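Local atomic coordinates of CCMAN5 (Cellulosimicrobium cellulans, PDB entry 2XSG), a protein that hydrolyses alpha-mannosidic linkages as a family 92 glycoside hydrolase and enables mannose-6-phosphate modification of yeast-produced human lysosomal enzymes. Residues Ala7-Thr19 with Arg283-Ile295. Residues are numbered along the deposited sequence; the frame is centred on the assembly and turned at random.
Sequences ADYASLVDVFVGT and RAEWNATLGRVAI
Asp8 and Asn287 form the polar centre of a contact that ties the N-terminal segment of this family 92 mannosidase to helix 275-290. This helix and the one before it follow the N-terminal beta domain, and strand 293-296 then enters a sheet with strands from near the C-terminus. The contact thus probably lies near the junction of the N-terminal beta domain and the catalytic domain.

The salt bridge is side-on and bidentate. Arg283 NH2 gives a nearly straight bond to the syn lone pair of Asp8 OD2 (2.6 Å), and Arg283 NE bonds Asp8 OD1 (2.9 Å). Carboxylate and guanidinium are nearly coplanar, 22° apart. The extended Arg283 chain, with CG anti to the backbone N (chi1 -175°), carries the group under the Ala10 methyl, whose CB lies over the centre of one guanidinium face.

The Asn287 amide uses both ends. Asn287 ND2 donates to the anti side of Asp8 OD1 at 2.8 Å, so that oxygen accepts two bonds. Asn287 OD1 accepts from Ala10 N, also at 2.8 Å. These two bonds would fix the amide's flip. Ser11 OG also donates to Asp8 O, within segment 7-19.

Apolar contacts flank this network. Tyr9 CB meets Leu290 CB at 3.7 Å, while Leu290 CD1 reaches Val13 CG2. The Tyr9 ring lies against the type I turn Leu290-Val293, with Tyr9 CE2 3.5 Å from Gly291 CA, and also meets the Tyr312 ring of helix 306-318. At the hydroxyl end of Tyr9, a water donates to Gly291 O and lies 3.1 Å from Tyr9 OH.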
loop_
_atom_site.group_PDB
_atom_site.type_symbol
_atom_site.label_atom_id
_atom_site.label_comp_id
_atom_site.label_asym_id
_atom_site.label_seq_id
_atom_site.Cartn_x
_atom_site.Cartn_y
_atom_site.Cartn_z
ATOM N N ALA A 7 -4.624 -25.175 5.702
ATOM C CA ALA A 7 -4.858 -24.523 7.029
ATOM C C ALA A 7 -3.815 -23.429 7.331
ATOM O O ALA A 7 -4.185 -22.315 7.724
ATOM C CB ALA A 7 -4.896 -25.583 8.166
ATOM N N ASP A 8 -2.526 -23.747 7.147
ATOM C CA ASP A 8 -1.447 -22.812 7.518
ATOM C C ASP A 8 -0.964 -21.986 6.323
ATOM O O ASP A 8 0.105 -22.234 5.754
ATOM C CB ASP A 8 -0.284 -23.516 8.226
ATOM C CG ASP A 8 0.726 -22.525 8.829
ATOM O OD1 ASP A 8 0.354 -21.667 9.647
ATOM O OD2 ASP A 8 1.911 -22.608 8.491
ATOM N N TYR A 9 -1.772 -20.997 5.968
ATOM C CA TYR A 9 -1.482 -20.089 4.865
ATOM C C TYR A 9 -0.273 -19.212 5.162
ATOM O O TYR A 9 0.484 -18.864 4.246
ATOM C CB TYR A 9 -2.696 -19.223 4.558
ATOM C CG TYR A 9 -3.903 -20.004 4.083
ATOM C CD1 TYR A 9 -3.951 -20.516 2.790
ATOM C CD2 TYR A 9 -4.992 -20.241 4.935
ATOM C CE1 TYR A 9 -5.048 -21.231 2.336
ATOM C CE2 TYR A 9 -6.100 -20.968 4.488
ATOM C CZ TYR A 9 -6.110 -21.454 3.184
ATOM O OH TYR A 9 -7.176 -22.169 2.710
ATOM N N ALA A 10 -0.073 -18.893 6.436
ATOM C CA ALA A 10 1.084 -18.095 6.858
ATOM C C ALA A 10 2.419 -18.653 6.338
ATOM O O ALA A 10 3.305 -17.887 5.975
ATOM C CB ALA A 10 1.107 -17.929 8.369
ATOM N N SER A 11 2.543 -19.974 6.266
ATOM C CA SER A 11 3.771 -20.618 5.769
ATOM C C SER A 11 4.037 -20.353 4.285
ATOM O O SER A 11 5.183 -20.481 3.818
ATOM C CB SER A 11 3.719 -22.134 6.016
ATOM O OG SER A 11 2.642 -22.711 5.285
ATOM N N LEU A 12 2.996 -19.965 3.551
ATOM C CA LEU A 12 3.136 -19.663 2.118
ATOM C C LEU A 12 3.595 -18.236 1.802
ATOM O O LEU A 12 4.130 -17.976 0.716
ATOM C CB LEU A 12 1.846 -19.982 1.360
ATOM C CG LEU A 12 1.348 -21.420 1.393
ATOM C CD1 LEU A 12 0.061 -21.516 0.565
ATOM C CD2 LEU A 12 2.417 -22.442 0.874
ATOM N N VAL A 13 3.370 -17.319 2.743
ATOM C CA VAL A 13 3.845 -15.936 2.655
ATOM C C VAL A 13 5.386 -15.865 2.720
ATOM O O VAL A 13 6.019 -16.461 3.607
ATOM C CB VAL A 13 3.202 -15.074 3.785
ATOM C CG1 VAL A 13 3.740 -13.654 3.819
ATOM C CG2 VAL A 13 1.685 -15.042 3.634
ATOM N N ASP A 14 5.981 -15.135 1.779
ATOM C CA ASP A 14 7.400 -14.816 1.843
ATOM C C ASP A 14 7.573 -13.313 2.136
ATOM O O ASP A 14 7.531 -12.484 1.211
ATOM C CB ASP A 14 8.087 -15.209 0.522
ATOM C CG ASP A 14 9.611 -15.067 0.565
ATOM O OD1 ASP A 14 10.173 -14.411 1.484
ATOM O OD2 ASP A 14 10.255 -15.594 -0.367
ATOM N N VAL A 15 7.798 -12.971 3.409
ATOM C CA VAL A 15 7.898 -11.561 3.809
ATOM C C VAL A 15 9.151 -10.854 3.260
ATOM O O VAL A 15 9.317 -9.653 3.442
ATOM C CB VAL A 15 7.803 -11.346 5.350
ATOM C CG1 VAL A 15 6.506 -11.923 5.924
ATOM C CG2 VAL A 15 9.036 -11.914 6.073
ATOM N N PHE A 16 10.033 -11.595 2.595
ATOM C CA PHE A 16 11.236 -10.985 2.035
ATOM C C PHE A 16 11.054 -10.524 0.603
ATOM O O PHE A 16 11.879 -9.784 0.075
ATOM C CB PHE A 16 12.429 -11.921 2.160
ATOM C CG PHE A 16 12.873 -12.117 3.575
ATOM C CD1 PHE A 16 13.508 -11.087 4.267
ATOM C CD2 PHE A 16 12.657 -13.328 4.208
ATOM C CE1 PHE A 16 13.915 -11.259 5.587
ATOM C CE2 PHE A 16 13.059 -13.517 5.529
ATOM C CZ PHE A 16 13.693 -12.484 6.218
ATOM N N VAL A 17 9.952 -10.933 -0.011
ATOM C CA VAL A 17 9.644 -10.491 -1.358
ATOM C C VAL A 17 9.504 -8.978 -1.365
ATOM O O VAL A 17 8.722 -8.416 -0.593
ATOM C CB VAL A 17 8.384 -11.176 -1.906
ATOM C CG1 VAL A 17 7.838 -10.413 -3.151
ATOM C CG2 VAL A 17 8.717 -12.641 -2.233
ATOM N N GLY A 18 10.278 -8.332 -2.230
ATOM C CA GLY A 18 10.239 -6.876 -2.353
ATOM C C GLY A 18 11.121 -6.097 -1.366
ATOM O O GLY A 18 11.039 -4.870 -1.315
ATOM N N THR A 19 11.963 -6.798 -0.604
ATOM C CA THR A 19 12.811 -6.164 0.432
ATOM C C THR A 19 14.250 -5.844 -0.023
ATOM O O THR A 19 15.066 -5.361 0.775
ATOM C CB THR A 19 12.874 -7.013 1.716
ATOM O OG1 THR A 19 13.527 -8.263 1.434
ATOM C CG2 THR A 19 11.446 -7.266 2.295
ATOM N N ARG A 283 0.168 -15.335 14.470
ATOM C CA ARG A 283 0.198 -16.274 13.330
ATOM C C ARG A 283 -1.205 -16.780 13.012
ATOM O O ARG A 283 -1.581 -16.838 11.840
ATOM C CB ARG A 283 1.171 -17.446 13.529
ATOM C CG ARG A 283 1.283 -18.359 12.283
ATOM C CD ARG A 283 2.004 -19.688 12.571
ATOM N NE ARG A 283 2.333 -20.404 11.334
ATOM C CZ ARG A 283 3.437 -20.207 10.605
ATOM N NH1 ARG A 283 4.346 -19.312 10.974
ATOM N NH2 ARG A 283 3.634 -20.907 9.495
ATOM N N ALA A 284 -1.978 -17.117 14.055
ATOM C CA ALA A 284 -3.358 -17.578 13.885
ATOM C C ALA A 284 -4.254 -16.483 13.329
ATOM O O ALA A 284 -5.075 -16.731 12.446
ATOM C CB ALA A 284 -3.935 -18.129 15.210
ATOM N N GLU A 285 -4.111 -15.275 13.851
ATOM C CA GLU A 285 -4.812 -14.134 13.278
ATOM C C GLU A 285 -4.502 -13.983 11.766
ATOM O O GLU A 285 -5.416 -13.718 10.967
ATOM C CB GLU A 285 -4.501 -12.856 14.076
ATOM C CG GLU A 285 -5.241 -11.622 13.587
ATOM C CD GLU A 285 -4.890 -10.362 14.378
ATOM O OE1 GLU A 285 -4.194 -10.480 15.427
ATOM O OE2 GLU A 285 -5.317 -9.258 13.938
ATOM N N TRP A 286 -3.240 -14.181 11.368
ATOM C CA TRP A 286 -2.896 -14.101 9.938
ATOM C C TRP A 286 -3.556 -15.214 9.144
ATOM O O TRP A 286 -4.056 -14.984 8.041
ATOM C CB TRP A 286 -1.384 -14.096 9.702
ATOM C CG TRP A 286 -0.813 -12.706 9.689
ATOM C CD1 TRP A 286 0.051 -12.162 10.600
ATOM C CD2 TRP A 286 -1.078 -11.674 8.722
ATOM N NE1 TRP A 286 0.359 -10.862 10.251
ATOM C CE2 TRP A 286 -0.333 -10.532 9.112
ATOM C CE3 TRP A 286 -1.892 -11.594 7.579
ATOM C CZ2 TRP A 286 -0.368 -9.334 8.393
ATOM C CZ3 TRP A 286 -1.925 -10.393 6.856
ATOM C CH2 TRP A 286 -1.165 -9.283 7.266
ATOM N N ASN A 287 -3.551 -16.424 9.715
ATOM C CA ASN A 287 -4.179 -17.577 9.067
ATOM C C ASN A 287 -5.688 -17.397 8.843
ATOM O O ASN A 287 -6.225 -17.857 7.830
ATOM C CB ASN A 287 -3.886 -18.872 9.834
ATOM C CG ASN A 287 -2.565 -19.500 9.434
ATOM O OD1 ASN A 287 -2.112 -19.362 8.302
ATOM N ND2 ASN A 287 -1.939 -20.199 10.370
ATOM N N ALA A 288 -6.358 -16.732 9.785
ATOM C CA ALA A 288 -7.769 -16.396 9.638
ATOM C C ALA A 288 -7.970 -15.358 8.532
ATOM O O ALA A 288 -8.887 -15.487 7.714
ATOM C CB ALA A 288 -8.362 -15.882 10.968
ATOM N N THR A 289 -7.115 -14.340 8.510
ATOM C CA THR A 289 -7.160 -13.294 7.486
ATOM C C THR A 289 -6.862 -13.856 6.082
ATOM O O THR A 289 -7.631 -13.647 5.136
ATOM C CB THR A 289 -6.154 -12.159 7.827
ATOM O OG1 THR A 289 -6.518 -11.565 9.084
ATOM C CG2 THR A 289 -6.119 -11.092 6.720
ATOM N N LEU A 290 -5.746 -14.568 5.959
ATOM C CA LEU A 290 -5.399 -15.209 4.695
ATOM C C LEU A 290 -6.417 -16.276 4.273
ATOM O O LEU A 290 -6.700 -16.440 3.084
ATOM C CB LEU A 290 -3.984 -15.800 4.754
ATOM C CG LEU A 290 -2.827 -14.856 5.130
ATOM C CD1 LEU A 290 -1.610 -15.670 5.515
ATOM C CD2 LEU A 290 -2.471 -13.883 4.028
ATOM N N GLY A 291 -6.969 -16.983 5.252
ATOM C CA GLY A 291 -7.969 -18.031 5.007
ATOM C C GLY A 291 -9.292 -17.569 4.411
ATOM O O GLY A 291 -10.146 -18.404 4.061
ATOM N N ARG A 292 -9.464 -16.246 4.299
ATOM C CA ARG A 292 -10.611 -15.666 3.613
ATOM C C ARG A 292 -10.616 -16.024 2.132
ATOM O O ARG A 292 -11.687 -16.066 1.513
ATOM C CB ARG A 292 -10.639 -14.150 3.772
ATOM C CG ARG A 292 -10.868 -13.678 5.204
ATOM C CD ARG A 292 -10.885 -12.148 5.254
ATOM N NE ARG A 292 -11.134 -11.657 6.611
ATOM C CZ ARG A 292 -12.341 -11.527 7.160
ATOM N NH1 ARG A 292 -13.441 -11.848 6.469
ATOM N NH2 ARG A 292 -12.449 -11.071 8.406
ATOM N N VAL A 293 -9.419 -16.262 1.577
ATOM C CA VAL A 293 -9.255 -16.784 0.216
ATOM C C VAL A 293 -8.584 -18.159 0.208
ATOM O O VAL A 293 -7.432 -18.317 0.654
ATOM C CB VAL A 293 -8.457 -15.835 -0.686
ATOM C CG1 VAL A 293 -8.569 -16.293 -2.147
ATOM C CG2 VAL A 293 -8.968 -14.418 -0.538
ATOM N N ALA A 294 -9.316 -19.153 -0.286
ATOM C CA ALA A 294 -8.810 -20.519 -0.382
ATOM C C ALA A 294 -8.619 -20.905 -1.831
ATOM O O ALA A 294 -9.534 -20.802 -2.649
ATOM C CB ALA A 294 -9.741 -21.505 0.317
ATOM N N ILE A 295 -7.417 -21.374 -2.138
ATOM C CA ILE A 295 -7.027 -21.645 -3.512
ATOM C C ILE A 295 -6.683 -23.125 -3.770
ATOM O O ILE A 295 -6.035 -23.795 -2.970
ATOM C CB ILE A 295 -5.874 -20.712 -3.910
ATOM C CG1 ILE A 295 -6.432 -19.332 -4.204
ATOM C CG2 ILE A 295 -5.112 -21.235 -5.116
ATOM C CD1 ILE A 295 -5.407 -18.319 -4.223
HETATM O O HOH W 1 -9.663 -21.133 4.179
#